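Local coordinates for protein immunomodulatory active chitinase (Trichuris suis, PDB 6G9C) that probably binds and hydrolyses chitin as a secreted family 18 glycosyl hydrolase of a parasitic whipworm, and has immunomodulatory activity, at residues A[278-283]-A[338-343]; A[286-291]-A[332-337]; A[309-314]-A[342-347]. One frame throughout, in Å; residues are numbered along the deposited sequence.

Contact 1 of 3, residues A[278-283]-A[338-343]; sequences GWTLSD and GNQWFS
Residues 278-281 and 340-343 run antiparallel, their axes 4.6 Å apart at the closest and their directions 152° from each other. Trp279 and Trp341 form the hydrogen-bonded pair. Trp279 N gives to Trp341 O at 2.9 Å, and Trp341 N returns a bond to Trp279 O. Leu281 N extends the ladder to Asn339 O at 2.7 Å, just beyond the last bridge. Gly278 faces Phe342 in a non-hydrogen-bonded pair, and its CA lies 3.5 Å from Phe342 CD2.

The two indoles share one face of the ladder and lie side by side. They meet through the six-membered rings, CZ3 of Trp279 being 3.6 Å from CZ3 of Trp341. These rings are inclined at 71°. Each indole N-H has a partner beyond the ladder: NE1 of Trp279 gives to Glu227 O, and NE1 of Trp341 to Thr287 O. The ladder belongs to the small alpha+beta insertion that accompanies the TIM barrel in chitinases of this family, and strand 268-281 links it to the barrel strands.

Leu281 reaches across to the stem of the second indole, with CD2 3.8 Å from Trp341 CB. On the face opposite the two indoles, Thr280 and Gln340 point the same way. Gln340 bends at chi2 (-66°), which folds its amide back toward the neighbouring strand. NE2 then gives to Thr280 OG1 at 3.0 Å and to Asn339 OD1 at 2.9 Å. Thr280 OG1 is also bonded to Ser296 O, and Gln340 OE1 takes Thr298 N. Where the strand ends, a water accepts from Asn339 ND2 and donates to Leu281 O.

Contact 2 of 3, residues A[286-291]-A[332-337]; sequences KTDIGA and TPYLVQ
Tyr334 OH and Thr287 OG1 meet through a water that three side chains hold. The water lies 2.7 Å from Tyr334 OH and 2.8 Å from Thr287 OG1, and it donates to Asp288 OD1. It sits in the plane of the Tyr334 ring, at its edge. This is the place where the loop between strands 268-281 and 308-310 folds over strand 332-337, in the alpha+beta insertion of the family 18 chitinase fold. A second water accepts from Ile289 N and makes a weak, longer contact with the same phenol oxygen. The loop and the strand are thus joined in their polar part through solvent.

The tyrosine stands up from the strand toward the loop. Its CG lies between the backbone N and the carbonyl carbon (chi1 65°), a torsion that raises the ring off the strand. The ring passes between Thr287 and Ile289: CE1 is 3.3 Å from Thr287 O, and CE2 is 3.8 Å from Ile289 CG1. Ile289 bears on it with CG1 and CD1 together. The Trp341 indole, from strand 340-343, stacks on the Tyr334 ring.

Asp288 to Ala291 form a type II turn, with Ile289 and Gly290 at its corners, closed by Ala291 N to Asp288 O. Gly290 occupies its third position with positive phi (92°). On the other flank of the tyrosine, Thr287 and Val336 cross at about a right angle, and the methyl CG2 of Thr287 rests 3.9 Å from Val336 CG1.

Contact 3 of 3, residues A[309-314]-A[342-347]; sequences ISYYEV and FSYDDV
Ile309 and Phe342 cross at about a right angle, the isoleucine lying against the phenyl ring. CD1 of Ile309 makes a CH-pi contact over the ring centre, 4.0 Å from the centroid and 11° off the normal. Its other branch, CG2, reaches the ring atom CD2 of Phe342 at 3.6 Å. CG1 anti to the backbone N (chi1 -172°) and an extended chi2 together carry CD1 over the ring.

Val314 makes a similar CH-pi contact with Tyr344, but off centre. Its CG1 lies over one face toward the rim, nearest to Tyr344 CE2 at 3.5 Å. Tyr311 comes to Tyr344 from another direction. The ring atom Tyr344 CD2 lies at the edge of the Tyr311 ring, near its plane, 4.4 Å from Tyr311 CD1.

Further along, the Tyr311 ring passes Asp345 O and the CB of Asp346, with its plane 76° from the Asp346 carboxylate. Tyr311 OH ends at a water 2.6 Å away, which accepts from Val347 N; the hydroxyl also bonds His383. Asp346 OD2 makes a salt bridge with Arg324, while OD1 caps the start of helix 347-360.

Ser310 is the N-cap of helix 311-319 and forms a capping box with Glu313: Glu313 N gives to Ser310 OG, and Ser310 N to Glu313 OE1. This helix start and the strand end it packs on are parts of the alpha+beta insertion of the family 18 fold.

All three contacts belong to the alpha+beta insertion beside the TIM barrel. Contacts 1 and 2 are close neighbours, their centres about 7 Å apart, and both segments of contact 2 lie in the chain between those of contact 1. The bond from Trp341 NE1 to Thr287 O, 2.7 Å long, joins them directly. Contact 3 lies about 14 Å from contact 1 and about 13 Å from contact 2, centre to centre. It shares Phe342 and Ser343 with contact 1. Phe342 also ties strand 340-343 to strand 332-337, its O lying 2.7 Å from Leu335 N. Pro333 of contact 2 packs on Tyr344 and Asp346 of contact 3.

Contact 1 of 3, residues A[278-283]-A[338-343]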
ATOM      1  N   GLY A 278     -32.543  21.561  -4.492  1.00 29.35           N
ATOM      2  CA  GLY A 278     -33.082  22.744  -5.131  1.00 26.82           C
ATOM      3  C   GLY A 278     -34.471  22.547  -5.695  1.00 32.24           C
ATOM      4  O   GLY A 278     -34.882  21.436  -6.040  1.00 32.24           O
ATOM      5  N   TRP A 279     -35.172  23.669  -5.818  1.00 30.95           N
ATOM      6  CA  TRP A 279     -36.507  23.770  -6.388  1.00 34.15           C
ATOM      7  C   TRP A 279     -36.551  24.882  -7.432  1.00 36.52           C
ATOM      8  O   TRP A 279     -35.726  25.801  -7.430  1.00 33.71           O
ATOM      9  CB  TRP A 279     -37.548  24.104  -5.319  1.00 28.80           C
ATOM     10  CG  TRP A 279     -37.817  23.040  -4.282  1.00 32.83           C
ATOM     11  CD1 TRP A 279     -38.887  22.185  -4.237  1.00 36.38           C
ATOM     12  CD2 TRP A 279     -37.037  22.770  -3.109  1.00 31.86           C
ATOM     13  NE1 TRP A 279     -38.806  21.385  -3.117  1.00 32.18           N
ATOM     14  CE2 TRP A 279     -37.684  21.731  -2.407  1.00 29.74           C
ATOM     15  CE3 TRP A 279     -35.855  23.307  -2.586  1.00 34.28           C
ATOM     16  CZ2 TRP A 279     -37.183  21.214  -1.216  1.00 32.67           C
ATOM     17  CZ3 TRP A 279     -35.362  22.793  -1.401  1.00 29.57           C
ATOM     18  CH2 TRP A 279     -36.026  21.747  -0.736  1.00 29.41           C
ATOM     19  N   THR A 280     -37.563  24.818  -8.302  1.00 35.77           N
ATOM     20  CA  THR A 280     -37.992  25.970  -9.088  1.00 38.62           C
ATOM     21  C   THR A 280     -39.216  26.552  -8.393  1.00 43.06           C
ATOM     22  O   THR A 280     -40.212  25.847  -8.192  1.00 45.43           O
ATOM     23  CB  THR A 280     -38.315  25.580 -10.532  1.00 37.41           C
ATOM     24  OG1 THR A 280     -37.139  25.047 -11.156  1.00 40.25           O
ATOM     25  CG2 THR A 280     -38.819  26.776 -11.320  1.00 41.53           C
ATOM     26  N   LEU A 281     -39.124  27.814  -7.992  1.00 40.98           N
ATOM     27  CA  LEU A 281     -40.198  28.445  -7.241  1.00 41.09           C
ATOM     28  C   LEU A 281     -41.428  28.649  -8.116  1.00 45.12           C
ATOM     29  O   LEU A 281     -41.317  28.946  -9.310  1.00 43.44           O
ATOM     30  CB  LEU A 281     -39.734  29.795  -6.694  1.00 34.72           C
ATOM     31  CG  LEU A 281     -38.564  29.755  -5.710  1.00 35.42           C
ATOM     32  CD1 LEU A 281     -38.026  31.153  -5.496  1.00 37.27           C
ATOM     33  CD2 LEU A 281     -39.025  29.149  -4.396  1.00 35.60           C
ATOM     34  N   SER A 282     -42.609  28.497  -7.510  1.00 43.67           N
ATOM     35  CA  SER A 282     -43.837  28.870  -8.202  1.00 43.15           C
ATOM     36  C   SER A 282     -43.922  30.372  -8.402  1.00 46.91           C
ATOM     37  O   SER A 282     -44.495  30.834  -9.393  1.00 51.57           O
ATOM     38  CB  SER A 282     -45.057  28.399  -7.415  1.00 39.63           C
ATOM     39  OG  SER A 282     -44.993  27.011  -7.183  1.00 45.40           O
ATOM     40  N   ASP A 283     -43.366  31.139  -7.470  1.00 44.75           N
ATOM     41  CA  ASP A 283     -43.488  32.592  -7.447  1.00 45.07           C
ATOM     42  C   ASP A 283     -42.127  33.159  -7.072  1.00 46.93           C
ATOM     43  O   ASP A 283     -41.677  32.991  -5.934  1.00 46.02           O
ATOM     44  CB  ASP A 283     -44.564  33.029  -6.451  1.00 52.46           C
ATOM     45  CG  ASP A 283     -44.870  34.508  -6.523  1.00 59.19           C
ATOM     46  OD1 ASP A 283     -43.950  35.310  -6.800  1.00 63.09           O
ATOM     47  OD2 ASP A 283     -46.038  34.877  -6.284  1.00 62.01           O
ATOM     48  N   GLY A 338     -33.157  34.174  -9.121  1.00 36.75           N
ATOM     49  CA  GLY A 338     -34.366  34.156  -9.936  1.00 39.11           C
ATOM     50  C   GLY A 338     -35.393  33.253  -9.280  1.00 37.38           C
ATOM     51  O   GLY A 338     -35.710  33.404  -8.094  1.00 41.41           O
ATOM     52  N   ASN A 339     -35.909  32.279 -10.033  1.00 39.30           N
ATOM     53  CA  ASN A 339     -36.864  31.322  -9.484  1.00 43.35           C
ATOM     54  C   ASN A 339     -36.201  30.023  -9.042  1.00 39.33           C
ATOM     55  O   ASN A 339     -36.888  29.019  -8.832  1.00 39.93           O
ATOM     56  CB  ASN A 339     -37.992  31.045 -10.484  1.00 44.08           C
ATOM     57  CG  ASN A 339     -37.518  30.363 -11.755  1.00 44.52           C
ATOM     58  OD1 ASN A 339     -36.358  29.971 -11.882  1.00 43.50           O
ATOM     59  ND2 ASN A 339     -38.431  30.220 -12.714  1.00 47.49           N
ATOM     60  N   GLN A 340     -34.879  30.022  -8.892  1.00 37.30           N
ATOM     61  CA  GLN A 340     -34.148  28.862  -8.406  1.00 33.04           C
ATOM     62  C   GLN A 340     -33.793  29.056  -6.933  1.00 35.68           C
ATOM     63  O   GLN A 340     -33.274  30.107  -6.545  1.00 34.49           O
ATOM     64  CB  GLN A 340     -32.883  28.631  -9.237  1.00 34.96           C
ATOM     65  CG  GLN A 340     -33.137  28.463 -10.736  1.00 35.49           C
ATOM     66  CD  GLN A 340     -33.913  27.189 -11.054  1.00 38.28           C
ATOM     67  OE1 GLN A 340     -33.351  26.090 -11.043  1.00 38.07           O
ATOM     68  NE2 GLN A 340     -35.204  27.333 -11.344  1.00 38.85           N
ATOM     69  N   TRP A 341     -34.074  28.036  -6.122  1.00 31.18           N
ATOM     70  CA  TRP A 341     -33.963  28.107  -4.667  1.00 32.97           C
ATOM     71  C   TRP A 341     -33.263  26.848  -4.183  1.00 34.50           C
ATOM     72  O   TRP A 341     -33.705  25.740  -4.499  1.00 32.55           O
ATOM     73  CB  TRP A 341     -35.355  28.225  -4.043  1.00 33.27           C
ATOM     74  CG  TRP A 341     -35.416  28.633  -2.622  1.00 32.06           C
ATOM     75  CD1 TRP A 341     -35.800  29.855  -2.146  1.00 31.70           C
ATOM     76  CD2 TRP A 341     -35.159  27.815  -1.469  1.00 30.72           C
ATOM     77  NE1 TRP A 341     -35.766  29.860  -0.773  1.00 34.02           N
ATOM     78  CE2 TRP A 341     -35.386  28.618  -0.331  1.00 31.78           C
ATOM     79  CE3 TRP A 341     -34.759  26.486  -1.290  1.00 31.67           C
ATOM     80  CZ2 TRP A 341     -35.219  28.138   0.971  1.00 34.50           C
ATOM     81  CZ3 TRP A 341     -34.584  26.008   0.012  1.00 31.84           C
ATOM     82  CH2 TRP A 341     -34.822  26.836   1.124  1.00 30.20           C
ATOM     83  N   PHE A 342     -32.180  27.004  -3.411  1.00 27.19           N
ATOM     84  CA  PHE A 342     -31.414  25.850  -2.963  1.00 28.32           C
ATOM     85  C   PHE A 342     -31.172  25.935  -1.468  1.00 30.29           C
ATOM     86  O   PHE A 342     -30.767  26.983  -0.960  1.00 29.73           O
ATOM     87  CB  PHE A 342     -30.052  25.748  -3.659  1.00 28.87           C
ATOM     88  CG  PHE A 342     -30.110  25.765  -5.153  1.00 28.81           C
ATOM     89  CD1 PHE A 342     -30.048  26.969  -5.854  1.00 31.15           C
ATOM     90  CD2 PHE A 342     -30.142  24.575  -5.868  1.00 31.07           C
ATOM     91  CE1 PHE A 342     -30.082  26.981  -7.239  1.00 33.12           C
ATOM     92  CE2 PHE A 342     -30.165  24.589  -7.262  1.00 30.57           C
ATOM     93  CZ  PHE A 342     -30.133  25.779  -7.937  1.00 31.76           C
ATOM     94  N   SER A 343     -31.381  24.828  -0.774  1.00 27.21           N
ATOM     95  CA  SER A 343     -30.863  24.671   0.575  1.00 27.61           C
ATOM     96  C   SER A 343     -29.525  23.944   0.485  1.00 29.53           C
ATOM     97  O   SER A 343     -29.414  22.937  -0.214  1.00 30.45           O
ATOM     98  CB  SER A 343     -31.851  23.882   1.434  1.00 28.72           C
ATOM     99  OG  SER A 343     -31.199  23.320   2.561  1.00 28.33           O
TER
HETATM  100  O   HOH W   1     -41.461  30.417 -11.915  1.00 59.66           O

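Contact 2 of 3, residues A[286-291]-A[332-337]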
ATOM      1  N   LYS A 286     -41.699  34.956  -3.823  1.00 43.34           N
ATOM      2  CA  LYS A 286     -41.890  34.203  -2.583  1.00 37.90           C
ATOM      3  C   LYS A 286     -40.678  33.294  -2.441  1.00 37.96           C
ATOM      4  O   LYS A 286     -40.581  32.273  -3.123  1.00 37.09           O
ATOM      5  CB  LYS A 286     -43.186  33.399  -2.609  1.00 39.64           C
ATOM      6  CG  LYS A 286     -44.450  34.235  -2.474  1.00 42.70           C
ATOM      7  CD  LYS A 286     -45.679  33.368  -2.703  1.00 48.89           C
ATOM      8  CE  LYS A 286     -46.968  34.096  -2.338  1.00 54.99           C
ATOM      9  NZ  LYS A 286     -48.160  33.330  -2.810  1.00 61.77           N
ATOM     10  N   THR A 287     -39.747  33.677  -1.566  1.00 41.21           N
ATOM     11  CA  THR A 287     -38.452  33.009  -1.495  1.00 35.92           C
ATOM     12  C   THR A 287     -38.113  32.508  -0.095  1.00 37.37           C
ATOM     13  O   THR A 287     -36.961  32.113   0.145  1.00 36.52           O
ATOM     14  CB  THR A 287     -37.339  33.946  -1.985  1.00 41.07           C
ATOM     15  OG1 THR A 287     -37.193  35.024  -1.053  1.00 40.06           O
ATOM     16  CG2 THR A 287     -37.680  34.536  -3.364  1.00 40.54           C
ATOM     17  N   ASP A 288     -39.066  32.500   0.835  1.00 40.07           N
ATOM     18  CA  ASP A 288     -38.774  31.990   2.169  1.00 41.19           C
ATOM     19  C   ASP A 288     -38.653  30.467   2.153  1.00 36.76           C
ATOM     20  O   ASP A 288     -39.049  29.790   1.200  1.00 34.45           O
ATOM     21  CB  ASP A 288     -39.863  32.397   3.162  1.00 44.44           C
ATOM     22  CG  ASP A 288     -39.822  33.866   3.499  1.00 57.33           C
ATOM     23  OD1 ASP A 288     -39.021  34.595   2.875  1.00 60.24           O
ATOM     24  OD2 ASP A 288     -40.584  34.289   4.395  1.00 65.09           O
ATOM     25  N   ILE A 289     -38.078  29.931   3.234  1.00 30.86           N
ATOM     26  CA  ILE A 289     -38.246  28.518   3.542  1.00 32.53           C
ATOM     27  C   ILE A 289     -39.733  28.227   3.643  1.00 39.31           C
ATOM     28  O   ILE A 289     -40.466  28.924   4.353  1.00 40.41           O
ATOM     29  CB  ILE A 289     -37.518  28.173   4.851  1.00 37.75           C
ATOM     30  CG1 ILE A 289     -36.020  28.480   4.721  1.00 35.05           C
ATOM     31  CG2 ILE A 289     -37.789  26.701   5.258  1.00 39.18           C
ATOM     32  CD1 ILE A 289     -35.294  28.626   6.058  1.00 34.21           C
ATOM     33  N   GLY A 290     -40.189  27.197   2.926  1.00 38.12           N
ATOM     34  CA  GLY A 290     -41.604  26.891   2.842  1.00 38.76           C
ATOM     35  C   GLY A 290     -42.331  27.528   1.677  1.00 43.22           C
ATOM     36  O   GLY A 290     -43.546  27.326   1.543  1.00 40.21           O
ATOM     37  N   ALA A 291     -41.637  28.291   0.833  1.00 40.78           N
ATOM     38  CA  ALA A 291     -42.279  28.909  -0.316  1.00 42.55           C
ATOM     39  C   ALA A 291     -42.765  27.836  -1.290  1.00 43.81           C
ATOM     40  O   ALA A 291     -42.157  26.770  -1.408  1.00 38.52           O
ATOM     41  CB  ALA A 291     -41.314  29.859  -1.024  1.00 41.86           C
ATOM     42  N   THR A 332     -28.276  26.898   8.784  1.00 29.76           N
ATOM     43  CA  THR A 332     -27.956  26.547   7.405  1.00 30.35           C
ATOM     44  C   THR A 332     -28.250  27.739   6.501  1.00 31.85           C
ATOM     45  O   THR A 332     -29.080  28.592   6.841  1.00 31.95           O
ATOM     46  CB  THR A 332     -28.753  25.335   6.888  1.00 34.21           C
ATOM     47  OG1 THR A 332     -30.150  25.659   6.834  1.00 35.93           O
ATOM     48  CG2 THR A 332     -28.530  24.086   7.775  1.00 36.60           C
ATOM     49  N   PRO A 333     -27.580  27.819   5.347  1.00 29.90           N
ATOM     50  CA  PRO A 333     -27.901  28.862   4.372  1.00 33.22           C
ATOM     51  C   PRO A 333     -28.815  28.355   3.275  1.00 31.25           C
ATOM     52  O   PRO A 333     -28.913  27.144   3.045  1.00 29.59           O
ATOM     53  CB  PRO A 333     -26.529  29.224   3.805  1.00 30.86           C
ATOM     54  CG  PRO A 333     -25.848  27.890   3.778  1.00 31.25           C
ATOM     55  CD  PRO A 333     -26.304  27.157   5.019  1.00 29.16           C
ATOM     56  N   TYR A 334     -29.502  29.269   2.599  1.00 28.19           N
ATOM     57  CA  TYR A 334     -30.135  28.919   1.348  1.00 27.31           C
ATOM     58  C   TYR A 334     -29.786  29.974   0.310  1.00 32.87           C
ATOM     59  O   TYR A 334     -29.318  31.071   0.637  1.00 33.52           O
ATOM     60  CB  TYR A 334     -31.653  28.716   1.499  1.00 28.77           C
ATOM     61  CG  TYR A 334     -32.502  29.909   1.894  1.00 31.04           C
ATOM     62  CD1 TYR A 334     -33.086  30.723   0.929  1.00 28.39           C
ATOM     63  CD2 TYR A 334     -32.790  30.165   3.231  1.00 30.27           C
ATOM     64  CE1 TYR A 334     -33.910  31.785   1.286  1.00 29.72           C
ATOM     65  CE2 TYR A 334     -33.628  31.212   3.599  1.00 28.02           C
ATOM     66  CZ  TYR A 334     -34.172  32.024   2.619  1.00 30.79           C
ATOM     67  OH  TYR A 334     -34.978  33.069   2.982  1.00 35.75           O
ATOM     68  N   LEU A 335     -29.964  29.598  -0.952  1.00 30.96           N
ATOM     69  CA  LEU A 335     -29.546  30.402  -2.092  1.00 29.52           C
ATOM     70  C   LEU A 335     -30.749  30.648  -2.986  1.00 32.59           C
ATOM     71  O   LEU A 335     -31.519  29.718  -3.266  1.00 35.85           O
ATOM     72  CB  LEU A 335     -28.441  29.688  -2.880  1.00 29.62           C
ATOM     73  CG  LEU A 335     -27.699  30.566  -3.882  1.00 35.96           C
ATOM     74  CD1 LEU A 335     -26.635  31.338  -3.139  1.00 38.77           C
ATOM     75  CD2 LEU A 335     -27.078  29.742  -4.989  1.00 40.71           C
ATOM     76  N   VAL A 336     -30.920  31.891  -3.416  1.00 29.15           N
ATOM     77  CA  VAL A 336     -31.989  32.264  -4.335  1.00 27.35           C
ATOM     78  C   VAL A 336     -31.364  32.948  -5.540  1.00 37.02           C
ATOM     79  O   VAL A 336     -30.567  33.883  -5.386  1.00 38.20           O
ATOM     80  CB  VAL A 336     -33.024  33.188  -3.669  1.00 32.81           C
ATOM     81  CG1 VAL A 336     -34.209  33.391  -4.604  1.00 38.26           C
ATOM     82  CG2 VAL A 336     -33.474  32.618  -2.330  1.00 35.52           C
ATOM     83  N   GLN A 337     -31.741  32.495  -6.737  1.00 34.40           N
ATOM     84  CA  GLN A 337     -31.285  33.114  -7.984  1.00 37.92           C
ATOM     85  C   GLN A 337     -32.452  33.054  -8.964  1.00 33.63           C
ATOM     86  O   GLN A 337     -32.708  31.999  -9.555  1.00 34.09           O
ATOM     87  CB  GLN A 337     -30.056  32.391  -8.520  1.00 41.21           C
ATOM     88  CG  GLN A 337     -29.422  32.996  -9.757  1.00 42.51           C
ATOM     89  CD  GLN A 337     -28.350  32.078 -10.337  1.00 46.53           C
ATOM     90  OE1 GLN A 337     -28.603  30.900 -10.619  1.00 47.30           O
ATOM     91  NE2 GLN A 337     -27.152  32.607 -10.498  1.00 49.13           N
TER
HETATM   92  O   HOH W   2     -36.167  34.967   1.530  1.00 38.75           O
HETATM   93  O   HOH W   3     -37.251  32.029   5.249  1.00 53.38           O

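Contact 3 of 3, residues A[309-314]-A[342-347]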
ATOM      1  N   ILE A 309     -27.336  20.350  -6.338  1.00 25.38           N
ATOM      2  CA  ILE A 309     -26.271  21.299  -6.663  1.00 27.28           C
ATOM      3  C   ILE A 309     -25.098  20.971  -5.757  1.00 26.02           C
ATOM      4  O   ILE A 309     -25.283  20.501  -4.631  1.00 25.64           O
ATOM      5  CB  ILE A 309     -26.728  22.769  -6.484  1.00 29.66           C
ATOM      6  CG1 ILE A 309     -25.669  23.761  -7.015  1.00 24.71           C
ATOM      7  CG2 ILE A 309     -27.010  23.078  -5.003  1.00 26.51           C
ATOM      8  CD1 ILE A 309     -26.211  25.208  -7.224  1.00 26.00           C
ATOM      9  N   SER A 310     -23.883  21.202  -6.250  1.00 27.52           N
ATOM     10  CA  SER A 310     -22.701  21.031  -5.415  1.00 30.72           C
ATOM     11  C   SER A 310     -22.317  22.354  -4.753  1.00 30.89           C
ATOM     12  O   SER A 310     -22.682  23.433  -5.216  1.00 30.07           O
ATOM     13  CB  SER A 310     -21.523  20.525  -6.241  1.00 27.74           C
ATOM     14  OG  SER A 310     -21.071  21.566  -7.107  1.00 29.65           O
ATOM     15  N   TYR A 311     -21.547  22.261  -3.666  1.00 25.99           N
ATOM     16  CA  TYR A 311     -21.073  23.480  -3.023  1.00 28.86           C
ATOM     17  C   TYR A 311     -20.283  24.352  -3.996  1.00 30.74           C
ATOM     18  O   TYR A 311     -20.450  25.581  -4.024  1.00 28.28           O
ATOM     19  CB  TYR A 311     -20.226  23.154  -1.789  1.00 25.83           C
ATOM     20  CG  TYR A 311     -19.632  24.401  -1.195  1.00 27.26           C
ATOM     21  CD1 TYR A 311     -20.440  25.362  -0.610  1.00 27.45           C
ATOM     22  CD2 TYR A 311     -18.267  24.652  -1.260  1.00 28.70           C
ATOM     23  CE1 TYR A 311     -19.898  26.551  -0.096  1.00 28.45           C
ATOM     24  CE2 TYR A 311     -17.732  25.814  -0.748  1.00 30.08           C
ATOM     25  CZ  TYR A 311     -18.549  26.756  -0.157  1.00 31.06           C
ATOM     26  OH  TYR A 311     -18.018  27.925   0.361  1.00 37.28           O
ATOM     27  N   TYR A 312     -19.415  23.751  -4.811  1.00 27.76           N
ATOM     28  CA  TYR A 312     -18.642  24.610  -5.705  1.00 28.82           C
ATOM     29  C   TYR A 312     -19.530  25.249  -6.776  1.00 29.63           C
ATOM     30  O   TYR A 312     -19.223  26.343  -7.264  1.00 30.30           O
ATOM     31  CB  TYR A 312     -17.467  23.831  -6.317  1.00 32.89           C
ATOM     32  CG  TYR A 312     -17.792  22.660  -7.228  1.00 31.56           C
ATOM     33  CD1 TYR A 312     -18.119  22.861  -8.573  1.00 31.11           C
ATOM     34  CD2 TYR A 312     -17.714  21.342  -6.761  1.00 31.11           C
ATOM     35  CE1 TYR A 312     -18.384  21.784  -9.419  1.00 35.20           C
ATOM     36  CE2 TYR A 312     -17.979  20.266  -7.602  1.00 29.15           C
ATOM     37  CZ  TYR A 312     -18.311  20.489  -8.926  1.00 32.82           C
ATOM     38  OH  TYR A 312     -18.577  19.415  -9.766  1.00 29.19           O
ATOM     39  N   GLU A 313     -20.639  24.600  -7.136  1.00 29.52           N
ATOM     40  CA  GLU A 313     -21.586  25.214  -8.061  1.00 30.06           C
ATOM     41  C   GLU A 313     -22.340  26.359  -7.393  1.00 34.70           C
ATOM     42  O   GLU A 313     -22.665  27.359  -8.045  1.00 34.73           O
ATOM     43  CB  GLU A 313     -22.568  24.163  -8.580  1.00 29.80           C
ATOM     44  CG  GLU A 313     -22.057  23.333  -9.742  1.00 29.55           C
ATOM     45  CD  GLU A 313     -22.972  22.154 -10.025  1.00 35.21           C
ATOM     46  OE1 GLU A 313     -23.777  21.813  -9.133  1.00 32.68           O
ATOM     47  OE2 GLU A 313     -22.896  21.578 -11.130  1.00 36.47           O
ATOM     48  N   VAL A 314     -22.645  26.222  -6.099  1.00 32.00           N
ATOM     49  CA  VAL A 314     -23.187  27.354  -5.347  1.00 28.50           C
ATOM     50  C   VAL A 314     -22.212  28.523  -5.388  1.00 30.20           C
ATOM     51  O   VAL A 314     -22.608  29.679  -5.584  1.00 31.97           O
ATOM     52  CB  VAL A 314     -23.506  26.945  -3.895  1.00 29.74           C
ATOM     53  CG1 VAL A 314     -23.779  28.203  -3.038  1.00 28.64           C
ATOM     54  CG2 VAL A 314     -24.686  25.946  -3.855  1.00 24.66           C
ATOM     55  N   PHE A 342     -32.180  27.004  -3.411  1.00 27.19           N
ATOM     56  CA  PHE A 342     -31.414  25.850  -2.963  1.00 28.32           C
ATOM     57  C   PHE A 342     -31.172  25.935  -1.468  1.00 30.29           C
ATOM     58  O   PHE A 342     -30.767  26.983  -0.960  1.00 29.73           O
ATOM     59  CB  PHE A 342     -30.052  25.748  -3.659  1.00 28.87           C
ATOM     60  CG  PHE A 342     -30.110  25.765  -5.153  1.00 28.81           C
ATOM     61  CD1 PHE A 342     -30.048  26.969  -5.854  1.00 31.15           C
ATOM     62  CD2 PHE A 342     -30.142  24.575  -5.868  1.00 31.07           C
ATOM     63  CE1 PHE A 342     -30.082  26.981  -7.239  1.00 33.12           C
ATOM     64  CE2 PHE A 342     -30.165  24.589  -7.262  1.00 30.57           C
ATOM     65  CZ  PHE A 342     -30.133  25.779  -7.937  1.00 31.76           C
ATOM     66  N   SER A 343     -31.381  24.828  -0.774  1.00 27.21           N
ATOM     67  CA  SER A 343     -30.863  24.671   0.575  1.00 27.61           C
ATOM     68  C   SER A 343     -29.525  23.944   0.485  1.00 29.53           C
ATOM     69  O   SER A 343     -29.414  22.937  -0.214  1.00 30.45           O
ATOM     70  CB  SER A 343     -31.851  23.882   1.434  1.00 28.72           C
ATOM     71  OG  SER A 343     -31.199  23.320   2.561  1.00 28.33           O
ATOM     72  N   TYR A 344     -28.507  24.445   1.170  1.00 27.06           N
ATOM     73  CA  TYR A 344     -27.191  23.839   1.018  1.00 23.98           C
ATOM     74  C   TYR A 344     -26.439  23.968   2.334  1.00 28.47           C
ATOM     75  O   TYR A 344     -26.991  24.415   3.339  1.00 27.03           O
ATOM     76  CB  TYR A 344     -26.405  24.472  -0.148  1.00 27.17           C
ATOM     77  CG  TYR A 344     -25.982  25.915   0.046  1.00 27.03           C
ATOM     78  CD1 TYR A 344     -26.909  26.957  -0.023  1.00 26.90           C
ATOM     79  CD2 TYR A 344     -24.640  26.243   0.259  1.00 26.43           C
ATOM     80  CE1 TYR A 344     -26.515  28.280   0.136  1.00 27.13           C
ATOM     81  CE2 TYR A 344     -24.237  27.570   0.420  1.00 27.30           C
ATOM     82  CZ  TYR A 344     -25.179  28.580   0.369  1.00 28.22           C
ATOM     83  OH  TYR A 344     -24.778  29.895   0.518  1.00 25.94           O
ATOM     84  N   ASP A 345     -25.180  23.529   2.331  1.00 25.88           N
ATOM     85  CA  ASP A 345     -24.308  23.677   3.491  1.00 26.30           C
ATOM     86  C   ASP A 345     -23.017  24.378   3.090  1.00 27.46           C
ATOM     87  O   ASP A 345     -22.530  24.234   1.962  1.00 26.95           O
ATOM     88  CB  ASP A 345     -24.012  22.309   4.138  1.00 26.56           C
ATOM     89  CG  ASP A 345     -25.101  21.898   5.124  1.00 33.58           C
ATOM     90  OD1 ASP A 345     -26.119  21.324   4.676  1.00 28.33           O
ATOM     91  OD2 ASP A 345     -24.950  22.187   6.333  1.00 30.86           O
ATOM     92  N   ASP A 346     -22.472  25.161   4.014  1.00 29.36           N
ATOM     93  CA  ASP A 346     -21.303  25.964   3.693  1.00 29.94           C
ATOM     94  C   ASP A 346     -20.379  25.981   4.904  1.00 25.40           C
ATOM     95  O   ASP A 346     -20.560  25.214   5.856  1.00 28.65           O
ATOM     96  CB  ASP A 346     -21.736  27.362   3.217  1.00 26.68           C
ATOM     97  CG  ASP A 346     -22.333  28.240   4.332  1.00 32.54           C
ATOM     98  OD1 ASP A 346     -22.541  27.764   5.472  1.00 32.01           O
ATOM     99  OD2 ASP A 346     -22.589  29.440   4.051  1.00 33.53           O
ATOM    100  N   VAL A 347     -19.381  26.872   4.875  1.00 27.18           N
ATOM    101  CA  VAL A 347     -18.403  26.890   5.961  1.00 31.88           C
ATOM    102  C   VAL A 347     -19.082  27.210   7.287  1.00 36.01           C
ATOM    103  O   VAL A 347     -18.792  26.587   8.316  1.00 35.83           O
ATOM    104  CB  VAL A 347     -17.254  27.871   5.666  1.00 38.40           C
ATOM    105  CG1 VAL A 347     -16.376  27.980   6.889  1.00 39.47           C
ATOM    106  CG2 VAL A 347     -16.425  27.385   4.482  1.00 36.55           C
TER
HETATM  107  O   HOH W   4     -18.941  28.979   2.597  1.00 46.91           O